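Local coordinates for C-type diheme-containing protein (Kuenenia stuttgartiensis, PDB 6H5L) that probably carries electrons through two covalently bound c-type hemes, as a subunit of a multiheme reductase complex from an anammox bacterium, at residues Y49-T54 / K173-N178; P60-I65 / S91-L96; L185-G190 / Y210-V215. One frame throughout, in Å; residues are numbered along the deposited sequence.

How the contacts relate
From the N terminus, the chain first builds the domain holding the first heme. The loop 49-54 opens contact 1, and before it closes contact 2 joins 60-65 to 91-96, tying helix 62-71 to helix 93-97. Contact 1 closes only at 173-178, so contact 2 is nested inside it, and contact 1 joins the two cytochrome domains. Contact 3 follows in series, bringing helix 180-189 against helix 205-217 beside the second heme. Contact 1 lies between the others: the backbone N of Thr-53 hydrogen-bonds the carboxylate of Asp-64, and the carbonyl O of Arg-52 takes a weak hydrogen bond from the guanidinium of Arg-186, whereas contacts 2 and 3 do not touch.

Contact 1: Y49-T54 / K173-N178; sequences YKFRTT and KFKGGN. With HEC (heme c), chain L.
Phe-51 and Lys-175 meet at the interface of two tandem cytochrome c domains, where an irregular loop from each comes together beside the heme propionates. The apolar part rests on the Phe-51 ring. Its CZ lies 3.4 Å from CB of Lys-175, and the backbone of Lys-175 and Gly-176 covers one face, with the CA of Gly-176 making a CH-pi contact 4.2 Å from the ring centroid. CB of Lys-50 sits over the opposite face, leaving the phenyl sandwiched between aliphatic and backbone groups. Glycine suits position 176 because a CB there would point toward this ring.

The polar part is a grip on the heme of chain L. One propionate is held by backbone: its O1A accepts from Lys-50 N at 3.1 Å. Its O2A accepts from Phe-51 N at 2.9 Å. The other propionate is shared by the two lysines: NZ of Lys-50 bonds its O1D at 3.1 Å, while NZ of Lys-175 bonds O2D. Both chains run extended beyond CG, which carries the ammonium groups to the carboxylate, whose charge probably offsets their closeness. On the second heme, Lys-50 NZ bonds O1D of one propionate, and the backbone N atoms of Lys-175 and Gly-176 bond O1A and O2A of the other. Each domain thus helps to hold the other's cofactor.

Within 49-54, the loop is braced by Arg-52, whose NE donates to Tyr-49 O over 2.6 Å at 169°, with the oxygen close to the guanidinium plane.

Contact 2: P60-I65 / S91-L96; sequences PTDEDI and SVVPVL. With HEC (heme c), chain L.
A single methyl of Leu-96, CD2, touches CG2 of Ile-65 at 3.9 Å where helix 62-71 meets the short helix 93-97, in the domain of cytochrome c type that carries the heme of chain L. The two side chains run side by side but point opposite ways. The same CD2 lies 3.7 Å from the heme methyl CMA, which lets one branched leucine fill both the helix junction and the heme pocket. Val-93 supplies the second apolar pair: its CG1, set anti to the backbone N (chi1 176°), reaches CD1 of Ile-65 at 4.2 Å and also rests near CB and the carbonyl O of Asp-62. A short beta-branched valine suits this place, where the CA atoms of Ile-65 and Val-93 come within 6.5 Å. Val-92 adds to the heme pocket, its CG2 lying 3.8 Å from the heme methyl CMB.

Further out, a charged group borders the apolar contact. The carboxylate of Asp-62 is turned to two lysines, forming salt bridges through OD1 with Lys-97 and through OD2 with Lys-5, and the first of these adds a polar link between the two helices. Helix 9-18 backs 91-96 from another direction, Val-14 packing on Val-92 and Tyr-15 on Leu-96.

The start of helix 62-71 is fixed by a capping box. Thr-61 is the N-cap residue: its OG1 accepts from Asp-64 N at 3.0 Å, and its own backbone N returns a weak hydrogen bond to OD2 of Asp-64.

Contact 3: L185-G190 / Y210-V215; sequences LRFTTG and YLTHYV. With HEC (heme c), chain K.
Phe-187 against Leu-211, Thr-212 and Val-215 makes a buried helix-to-helix contact in the second cytochrome c domain, joining helix 180-189 to helix 205-217 at the rim of the heme of chain K. The local axes approach to 10.6 Å with their directions 134° apart, a separation bridged largely by the phenyl ring. Flat and apolar, a phenyl suits this place because it can offer a face to Leu-211 and an edge to Val-215 and the heme at once. CD2 of Leu-211 lies over that face, 4.1 Å from the centroid in a CH-pi contact. At the edge, CG2 of Val-215 stands 3.8 Å from CZ. The hydroxyl of Thr-212 approaches obliquely, with OG1 3.6 Å from CD2 of Phe-187, and is itself bonded to the carbonyl O of Arg-208, which keeps a polar atom satisfied in an apolar setting.

The CE1-CZ edge of the ring reaches the cofactor: CE1 of Phe-187 is 3.4 Å from the meso carbon CHB. Leu-211, with CG anti to the backbone N (chi1 -180°), lays CD2 3.6 Å from the heme methyl CMB. Replacing Phe-187 by an alanine is likely to leave a gap between the helices and deprive CD2 of Leu-211 of its aromatic face.

Met-196, the axial ligand of this heme, also packs on Phe-187, while helix 122-135 abuts helix 205-217 through Tyr-210 and Tyr-214, the latter meeting the ring of Tyr-132.

Contact 1: Y49-T54 / K173-N178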
# COMPACT_ATOMS: atom_id res chain seq x y z
N TYR B 49 8.26 -52.52 -7.55
CA TYR B 49 9.06 -51.31 -7.64
C TYR B 49 8.23 -50.21 -8.29
O TYR B 49 7.60 -50.43 -9.33
CB TYR B 49 10.34 -51.57 -8.45
CG TYR B 49 11.38 -52.39 -7.71
CD1 TYR B 49 11.14 -53.73 -7.40
CD2 TYR B 49 12.60 -51.84 -7.34
CE1 TYR B 49 12.09 -54.48 -6.74
CE2 TYR B 49 13.55 -52.59 -6.67
CZ TYR B 49 13.29 -53.91 -6.37
OH TYR B 49 14.23 -54.66 -5.71
N LYS B 50 8.23 -49.03 -7.67
CA LYS B 50 7.41 -47.93 -8.16
C LYS B 50 7.89 -47.42 -9.51
O LYS B 50 7.08 -47.04 -10.36
CB LYS B 50 7.38 -46.79 -7.15
CG LYS B 50 6.62 -47.06 -5.87
CD LYS B 50 6.52 -45.79 -5.04
CE LYS B 50 5.87 -46.02 -3.69
NZ LYS B 50 5.83 -44.76 -2.89
N PHE B 51 9.21 -47.40 -9.72
CA PHE B 51 9.82 -46.63 -10.80
C PHE B 51 10.55 -47.59 -11.74
O PHE B 51 11.63 -48.09 -11.41
CB PHE B 51 10.74 -45.57 -10.22
CG PHE B 51 10.14 -44.85 -9.05
CD1 PHE B 51 9.00 -44.08 -9.22
CD2 PHE B 51 10.69 -44.96 -7.79
CE1 PHE B 51 8.43 -43.42 -8.14
CE2 PHE B 51 10.13 -44.30 -6.71
CZ PHE B 51 9.00 -43.53 -6.89
N ARG B 52 9.96 -47.83 -12.91
CA ARG B 52 10.46 -48.77 -13.89
C ARG B 52 10.40 -48.14 -15.28
O ARG B 52 9.82 -47.07 -15.48
CB ARG B 52 9.66 -50.07 -13.88
CG ARG B 52 9.74 -50.88 -12.59
CD ARG B 52 8.51 -51.75 -12.40
NE ARG B 52 7.39 -50.97 -11.87
CZ ARG B 52 6.41 -50.46 -12.61
NH1 ARG B 52 6.38 -50.66 -13.92
NH2 ARG B 52 5.45 -49.75 -12.03
N THR B 53 11.00 -48.84 -16.23
CA THR B 53 10.76 -48.62 -17.65
C THR B 53 9.91 -49.75 -18.24
O THR B 53 9.73 -49.80 -19.46
CB THR B 53 12.08 -48.49 -18.41
OG1 THR B 53 12.91 -49.62 -18.12
CG2 THR B 53 12.80 -47.22 -17.98
N THR B 54 9.40 -50.64 -17.40
CA THR B 54 8.62 -51.80 -17.78
C THR B 54 7.14 -51.58 -17.48
O THR B 54 6.79 -50.75 -16.64
CB THR B 54 9.12 -53.04 -17.03
OG1 THR B 54 8.91 -52.86 -15.63
CG2 THR B 54 10.61 -53.25 -17.29
N LYS B 173 9.15 -31.78 -7.28
CA LYS B 173 10.05 -32.85 -6.86
C LYS B 173 9.29 -34.17 -6.94
O LYS B 173 8.79 -34.71 -5.95
CB LYS B 173 10.59 -32.58 -5.46
CG LYS B 173 11.40 -31.31 -5.34
CD LYS B 173 12.43 -31.39 -4.22
CE LYS B 173 13.55 -32.36 -4.56
NZ LYS B 173 14.71 -32.21 -3.64
N PHE B 174 9.21 -34.71 -8.16
CA PHE B 174 8.60 -36.01 -8.38
C PHE B 174 9.55 -37.11 -7.93
O PHE B 174 10.78 -36.99 -8.02
CB PHE B 174 8.24 -36.19 -9.85
CG PHE B 174 7.35 -35.11 -10.40
CD1 PHE B 174 5.98 -35.19 -10.26
CD2 PHE B 174 7.89 -34.01 -11.05
CE1 PHE B 174 5.16 -34.20 -10.76
CE2 PHE B 174 7.08 -33.01 -11.55
CZ PHE B 174 5.71 -33.10 -11.41
N LYS B 175 8.97 -38.20 -7.42
CA LYS B 175 9.77 -39.26 -6.83
C LYS B 175 10.59 -40.00 -7.89
O LYS B 175 11.73 -40.40 -7.63
CB LYS B 175 8.88 -40.24 -6.07
CG LYS B 175 8.26 -39.65 -4.81
CD LYS B 175 7.75 -40.73 -3.88
CE LYS B 175 7.20 -40.14 -2.60
NZ LYS B 175 6.86 -41.20 -1.61
N GLY B 176 10.03 -40.18 -9.08
CA GLY B 176 10.73 -40.84 -10.16
C GLY B 176 11.59 -39.95 -11.02
O GLY B 176 12.28 -40.45 -11.92
N GLY B 177 11.59 -38.64 -10.78
CA GLY B 177 12.34 -37.70 -11.59
C GLY B 177 11.41 -36.61 -12.11
O GLY B 177 10.23 -36.85 -12.38
N ASN B 178 11.95 -35.40 -12.24
CA ASN B 178 11.16 -34.24 -12.63
C ASN B 178 11.25 -33.94 -14.12
O ASN B 178 10.86 -32.85 -14.55
CB ASN B 178 11.59 -33.01 -11.82
CG ASN B 178 13.07 -32.70 -11.96
OD1 ASN B 178 13.77 -33.25 -12.81
ND2 ASN B 178 13.56 -31.79 -11.12
FE HEC L . 16.32 -46.96 -0.19
CHA HEC L . 13.28 -46.77 -1.75
CHB HEC L . 17.53 -48.83 -2.83
CHC HEC L . 19.38 -47.23 1.38
CHD HEC L . 15.12 -45.20 2.52
NA HEC L . 15.55 -47.67 -1.96
C1A HEC L . 14.27 -47.47 -2.41
C2A HEC L . 14.11 -48.13 -3.69
C3A HEC L . 15.29 -48.70 -3.99
C4A HEC L . 16.22 -48.42 -2.91
CMA HEC L . 15.71 -49.54 -5.23
CAA HEC L . 12.73 -48.08 -4.43
CBA HEC L . 12.66 -48.45 -5.90
CGA HEC L . 11.23 -48.38 -6.36
O1A HEC L . 10.32 -48.45 -5.49
O2A HEC L . 10.99 -48.26 -7.59
NB HEC L . 18.11 -47.87 -0.63
C1B HEC L . 18.41 -48.57 -1.79
C2B HEC L . 19.80 -48.96 -1.73
C3B HEC L . 20.31 -48.53 -0.57
C4B HEC L . 19.26 -47.83 0.14
CMB HEC L . 20.55 -49.77 -2.81
CAB HEC L . 21.75 -48.71 -0.05
CBB HEC L . 22.74 -47.86 -0.88
NC HEC L . 17.10 -46.34 1.61
C1C HEC L . 18.39 -46.55 2.06
C2C HEC L . 18.57 -45.81 3.29
C3C HEC L . 17.36 -45.37 3.67
C4C HEC L . 16.43 -45.62 2.58
CMC HEC L . 19.81 -45.93 4.20
CAC HEC L . 17.02 -44.60 4.96
CBC HEC L . 17.70 -43.21 4.95
ND HEC L . 14.48 -46.12 0.31
C1D HEC L . 14.22 -45.43 1.49
C2D HEC L . 12.85 -44.98 1.47
C3D HEC L . 12.28 -45.48 0.13
C4D HEC L . 13.37 -46.17 -0.52
CMD HEC L . 12.11 -44.18 2.56
CAD HEC L . 10.85 -45.29 -0.42
CBD HEC L . 10.72 -43.89 -1.03
CGD HEC L . 9.32 -43.69 -1.52
O1D HEC L . 8.83 -44.52 -2.33
O2D HEC L . 8.69 -42.68 -1.11

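Contact 2: P60-I65 / S91-L96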
# COMPACT_ATOMS: atom_id res chain seq x y z
N PRO B 60 11.30 -54.72 -12.31
CA PRO B 60 12.19 -53.72 -12.90
C PRO B 60 13.37 -54.38 -13.59
O PRO B 60 13.80 -55.48 -13.23
CB PRO B 60 12.65 -52.91 -11.68
CG PRO B 60 12.63 -53.90 -10.57
CD PRO B 60 11.44 -54.79 -10.85
N THR B 61 13.90 -53.69 -14.59
CA THR B 61 15.17 -54.12 -15.16
C THR B 61 16.29 -53.81 -14.18
O THR B 61 16.14 -52.99 -13.26
CB THR B 61 15.43 -53.42 -16.50
OG1 THR B 61 15.65 -52.02 -16.27
CG2 THR B 61 14.25 -53.59 -17.43
N ASP B 62 17.43 -54.48 -14.36
CA ASP B 62 18.59 -54.19 -13.53
C ASP B 62 19.00 -52.73 -13.65
O ASP B 62 19.53 -52.15 -12.70
CB ASP B 62 19.75 -55.11 -13.88
CG ASP B 62 19.43 -56.57 -13.62
OD1 ASP B 62 18.26 -56.88 -13.33
OD2 ASP B 62 20.36 -57.41 -13.70
N GLU B 63 18.77 -52.13 -14.82
CA GLU B 63 19.09 -50.72 -15.02
C GLU B 63 18.10 -49.81 -14.29
O GLU B 63 18.49 -48.74 -13.81
CB GLU B 63 19.11 -50.39 -16.51
CG GLU B 63 20.12 -51.20 -17.33
CD GLU B 63 19.65 -52.62 -17.60
OE1 GLU B 63 18.43 -52.86 -17.58
OE2 GLU B 63 20.52 -53.50 -17.81
N ASP B 64 16.83 -50.22 -14.20
CA ASP B 64 15.85 -49.45 -13.45
C ASP B 64 16.26 -49.32 -11.99
O ASP B 64 16.16 -48.23 -11.40
CB ASP B 64 14.47 -50.09 -13.56
CG ASP B 64 13.87 -49.94 -14.94
OD1 ASP B 64 14.41 -49.16 -15.75
OD2 ASP B 64 12.85 -50.61 -15.22
N ILE B 65 16.70 -50.42 -11.38
CA ILE B 65 17.10 -50.39 -9.98
C ILE B 65 18.35 -49.54 -9.79
O ILE B 65 18.42 -48.71 -8.88
CB ILE B 65 17.30 -51.82 -9.45
CG1 ILE B 65 16.03 -52.65 -9.63
CG2 ILE B 65 17.72 -51.80 -7.99
CD1 ILE B 65 16.20 -54.12 -9.30
N SER B 91 26.74 -53.62 -7.57
CA SER B 91 26.87 -54.89 -6.87
C SER B 91 25.72 -55.17 -5.92
O SER B 91 25.52 -56.33 -5.53
CB SER B 91 28.19 -54.95 -6.10
OG SER B 91 28.20 -54.02 -5.03
N VAL B 92 24.95 -54.15 -5.54
CA VAL B 92 23.80 -54.35 -4.65
C VAL B 92 22.51 -54.62 -5.41
O VAL B 92 21.51 -55.00 -4.78
CB VAL B 92 23.58 -53.15 -3.71
CG1 VAL B 92 24.80 -52.93 -2.83
CG2 VAL B 92 23.25 -51.89 -4.51
N VAL B 93 22.49 -54.41 -6.73
CA VAL B 93 21.30 -54.74 -7.51
C VAL B 93 20.89 -56.20 -7.35
O VAL B 93 19.71 -56.45 -7.05
CB VAL B 93 21.51 -54.35 -8.98
CG1 VAL B 93 20.32 -54.77 -9.82
CG2 VAL B 93 21.75 -52.85 -9.10
N PRO B 94 21.78 -57.19 -7.51
CA PRO B 94 21.34 -58.58 -7.30
C PRO B 94 20.94 -58.87 -5.86
O PRO B 94 20.08 -59.72 -5.63
CB PRO B 94 22.56 -59.42 -7.71
CG PRO B 94 23.43 -58.49 -8.48
CD PRO B 94 23.20 -57.14 -7.89
N VAL B 95 21.55 -58.18 -4.89
CA VAL B 95 21.16 -58.36 -3.49
C VAL B 95 19.70 -57.98 -3.30
O VAL B 95 18.93 -58.70 -2.65
CB VAL B 95 22.08 -57.53 -2.57
CG1 VAL B 95 21.73 -57.78 -1.11
CG2 VAL B 95 23.54 -57.86 -2.84
N LEU B 96 19.29 -56.84 -3.88
CA LEU B 96 17.89 -56.44 -3.84
C LEU B 96 17.01 -57.43 -4.60
O LEU B 96 15.87 -57.70 -4.20
CB LEU B 96 17.73 -55.04 -4.42
CG LEU B 96 17.84 -53.85 -3.46
CD1 LEU B 96 19.19 -53.79 -2.77
CD2 LEU B 96 17.55 -52.54 -4.19
FE HEC L . 16.32 -46.96 -0.19
CHA HEC L . 13.28 -46.77 -1.75
CHB HEC L . 17.53 -48.83 -2.83
CHC HEC L . 19.38 -47.23 1.38
CHD HEC L . 15.12 -45.20 2.52
NA HEC L . 15.55 -47.67 -1.96
C1A HEC L . 14.27 -47.47 -2.41
C2A HEC L . 14.11 -48.13 -3.69
C3A HEC L . 15.29 -48.70 -3.99
C4A HEC L . 16.22 -48.42 -2.91
CMA HEC L . 15.71 -49.54 -5.23
CAA HEC L . 12.73 -48.08 -4.43
CBA HEC L . 12.66 -48.45 -5.90
CGA HEC L . 11.23 -48.38 -6.36
O1A HEC L . 10.32 -48.45 -5.49
O2A HEC L . 10.99 -48.26 -7.59
NB HEC L . 18.11 -47.87 -0.63
C1B HEC L . 18.41 -48.57 -1.79
C2B HEC L . 19.80 -48.96 -1.73
C3B HEC L . 20.31 -48.53 -0.57
C4B HEC L . 19.26 -47.83 0.14
CMB HEC L . 20.55 -49.77 -2.81
CAB HEC L . 21.75 -48.71 -0.05
CBB HEC L . 22.74 -47.86 -0.88
NC HEC L . 17.10 -46.34 1.61
C1C HEC L . 18.39 -46.55 2.06
C2C HEC L . 18.57 -45.81 3.29
C3C HEC L . 17.36 -45.37 3.67
C4C HEC L . 16.43 -45.62 2.58
CMC HEC L . 19.81 -45.93 4.20
CAC HEC L . 17.02 -44.60 4.96
CBC HEC L . 17.70 -43.21 4.95
ND HEC L . 14.48 -46.12 0.31
C1D HEC L . 14.22 -45.43 1.49
C2D HEC L . 12.85 -44.98 1.47
C3D HEC L . 12.28 -45.48 0.13
C4D HEC L . 13.37 -46.17 -0.52
CMD HEC L . 12.11 -44.18 2.56
CAD HEC L . 10.85 -45.29 -0.42
CBD HEC L . 10.72 -43.89 -1.03
CGD HEC L . 9.32 -43.69 -1.52
O1D HEC L . 8.83 -44.52 -2.33
O2D HEC L . 8.69 -42.68 -1.11

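Contact 3: L185-G190 / Y210-V215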
# COMPACT_ATOMS: atom_id res chain seq x y z
N LEU B 185 6.88 -41.42 -18.38
CA LEU B 185 7.14 -42.83 -18.07
C LEU B 185 6.20 -43.33 -16.99
O LEU B 185 5.68 -44.45 -17.08
CB LEU B 185 8.60 -43.01 -17.65
CG LEU B 185 9.61 -43.32 -18.76
CD1 LEU B 185 11.02 -43.28 -18.21
CD2 LEU B 185 9.31 -44.67 -19.39
N ARG B 186 5.97 -42.52 -15.95
CA ARG B 186 5.09 -42.94 -14.86
C ARG B 186 3.68 -43.23 -15.37
O ARG B 186 3.06 -44.22 -14.97
CB ARG B 186 5.05 -41.87 -13.77
CG ARG B 186 6.42 -41.47 -13.22
CD ARG B 186 7.05 -42.58 -12.38
NE ARG B 186 7.80 -43.53 -13.19
CZ ARG B 186 9.06 -43.33 -13.58
NH1 ARG B 186 9.70 -42.22 -13.25
NH2 ARG B 186 9.67 -44.25 -14.32
N PHE B 187 3.16 -42.38 -16.25
CA PHE B 187 1.82 -42.59 -16.79
C PHE B 187 1.78 -43.76 -17.76
O PHE B 187 0.70 -44.33 -17.97
CB PHE B 187 1.33 -41.32 -17.49
CG PHE B 187 1.31 -40.10 -16.61
CD1 PHE B 187 1.28 -40.21 -15.23
CD2 PHE B 187 1.33 -38.83 -17.16
CE1 PHE B 187 1.27 -39.09 -14.42
CE2 PHE B 187 1.32 -37.70 -16.37
CZ PHE B 187 1.29 -37.83 -14.99
N THR B 188 2.91 -44.12 -18.35
CA THR B 188 2.97 -45.23 -19.30
C THR B 188 3.27 -46.56 -18.62
O THR B 188 2.93 -47.62 -19.18
CB THR B 188 4.03 -44.94 -20.37
OG1 THR B 188 3.87 -43.60 -20.85
CG2 THR B 188 3.89 -45.90 -21.55
N THR B 189 3.87 -46.55 -17.43
CA THR B 189 4.25 -47.77 -16.74
C THR B 189 3.42 -48.07 -15.51
O THR B 189 3.24 -49.24 -15.17
CB THR B 189 5.72 -47.72 -16.33
OG1 THR B 189 5.94 -46.60 -15.46
CG2 THR B 189 6.61 -47.59 -17.55
N GLY B 190 2.91 -47.05 -14.83
CA GLY B 190 2.24 -47.26 -13.57
C GLY B 190 3.22 -47.51 -12.44
O GLY B 190 4.36 -47.92 -12.64
N TYR B 210 0.10 -34.99 -23.69
CA TYR B 210 -0.83 -33.93 -23.31
C TYR B 210 -0.99 -33.88 -21.80
O TYR B 210 -0.90 -32.81 -21.18
CB TYR B 210 -2.20 -34.14 -23.96
CG TYR B 210 -2.22 -34.28 -25.47
CD1 TYR B 210 -1.18 -33.80 -26.26
CD2 TYR B 210 -3.31 -34.87 -26.11
CE1 TYR B 210 -1.22 -33.92 -27.64
CE2 TYR B 210 -3.35 -34.99 -27.48
CZ TYR B 210 -2.31 -34.52 -28.24
OH TYR B 210 -2.35 -34.65 -29.61
N LEU B 211 -1.24 -35.04 -21.19
CA LEU B 211 -1.41 -35.11 -19.74
C LEU B 211 -0.13 -34.69 -19.02
O LEU B 211 -0.19 -33.98 -18.01
CB LEU B 211 -1.82 -36.52 -19.34
CG LEU B 211 -2.05 -36.82 -17.86
CD1 LEU B 211 -3.23 -36.02 -17.33
CD2 LEU B 211 -2.28 -38.32 -17.67
N THR B 212 1.02 -35.14 -19.51
CA THR B 212 2.29 -34.73 -18.91
C THR B 212 2.46 -33.22 -18.95
O THR B 212 2.88 -32.61 -17.96
CB THR B 212 3.46 -35.42 -19.63
OG1 THR B 212 3.40 -36.83 -19.40
CG2 THR B 212 4.78 -34.87 -19.14
N HIS B 213 2.13 -32.60 -20.08
CA HIS B 213 2.29 -31.15 -20.21
C HIS B 213 1.43 -30.40 -19.19
O HIS B 213 1.86 -29.39 -18.63
CB HIS B 213 1.96 -30.71 -21.63
CG HIS B 213 2.92 -31.21 -22.66
ND1 HIS B 213 2.63 -31.20 -24.01
CD2 HIS B 213 4.15 -31.75 -22.54
CE1 HIS B 213 3.66 -31.70 -24.68
NE2 HIS B 213 4.59 -32.04 -23.81
N TYR B 214 0.21 -30.89 -18.95
CA TYR B 214 -0.64 -30.22 -17.97
C TYR B 214 -0.14 -30.45 -16.54
O TYR B 214 -0.25 -29.57 -15.69
CB TYR B 214 -2.09 -30.70 -18.10
CG TYR B 214 -2.98 -30.12 -17.03
CD1 TYR B 214 -3.37 -28.79 -17.06
CD2 TYR B 214 -3.43 -30.91 -15.97
CE1 TYR B 214 -4.18 -28.25 -16.08
CE2 TYR B 214 -4.24 -30.38 -14.98
CZ TYR B 214 -4.62 -29.06 -15.04
OH TYR B 214 -5.43 -28.54 -14.06
N VAL B 215 0.39 -31.65 -16.27
CA VAL B 215 0.93 -31.92 -14.94
C VAL B 215 2.12 -31.01 -14.65
O VAL B 215 2.25 -30.45 -13.55
CB VAL B 215 1.31 -33.40 -14.80
CG1 VAL B 215 2.08 -33.64 -13.51
CG2 VAL B 215 0.07 -34.27 -14.85
FE HEC K . -1.55 -40.27 -9.18
CHA HEC K . 1.64 -40.66 -7.97
CHB HEC K . -0.36 -38.12 -11.58
CHC HEC K . -4.66 -40.15 -10.63
CHD HEC K . -2.88 -41.78 -6.42
NA HEC K . 0.32 -39.57 -9.72
C1A HEC K . 1.48 -39.77 -9.00
C2A HEC K . 2.49 -38.87 -9.53
C3A HEC K . 1.94 -38.17 -10.53
C4A HEC K . 0.56 -38.59 -10.66
CMA HEC K . 2.64 -37.09 -11.39
CAA HEC K . 3.95 -38.76 -9.02
CBA HEC K . 4.90 -39.47 -9.98
CGA HEC K . 6.31 -39.38 -9.45
O1A HEC K . 6.49 -38.90 -8.30
O2A HEC K . 7.26 -39.79 -10.16
NB HEC K . -2.38 -39.25 -10.76
C1B HEC K . -1.66 -38.55 -11.71
C2B HEC K . -2.50 -38.35 -12.87
C3B HEC K . -3.70 -38.91 -12.62
C4B HEC K . -3.64 -39.48 -11.28
CMB HEC K . -2.06 -37.60 -14.15
CAB HEC K . -4.94 -38.96 -13.54
CBB HEC K . -4.67 -39.71 -14.86
NC HEC K . -3.43 -40.82 -8.61
C1C HEC K . -4.57 -40.75 -9.40
C2C HEC K . -5.60 -41.54 -8.75
C3C HEC K . -5.16 -41.87 -7.54
C4C HEC K . -3.75 -41.50 -7.46
CMC HEC K . -7.08 -41.57 -9.22
CAC HEC K . -5.94 -42.65 -6.45
CBC HEC K . -6.23 -44.09 -6.92
ND HEC K . -0.74 -41.08 -7.44
C1D HEC K . -1.50 -41.70 -6.45
C2D HEC K . -0.60 -42.24 -5.45
C3D HEC K . 0.81 -41.89 -5.94
C4D HEC K . 0.62 -41.17 -7.18
CMD HEC K . -0.99 -43.01 -4.17
CAD HEC K . 2.15 -42.23 -5.25
CBD HEC K . 2.45 -41.20 -4.17
CGD HEC K . 3.68 -41.60 -3.40
O1D HEC K . 4.39 -42.54 -3.83
O2D HEC K . 3.95 -40.98 -2.34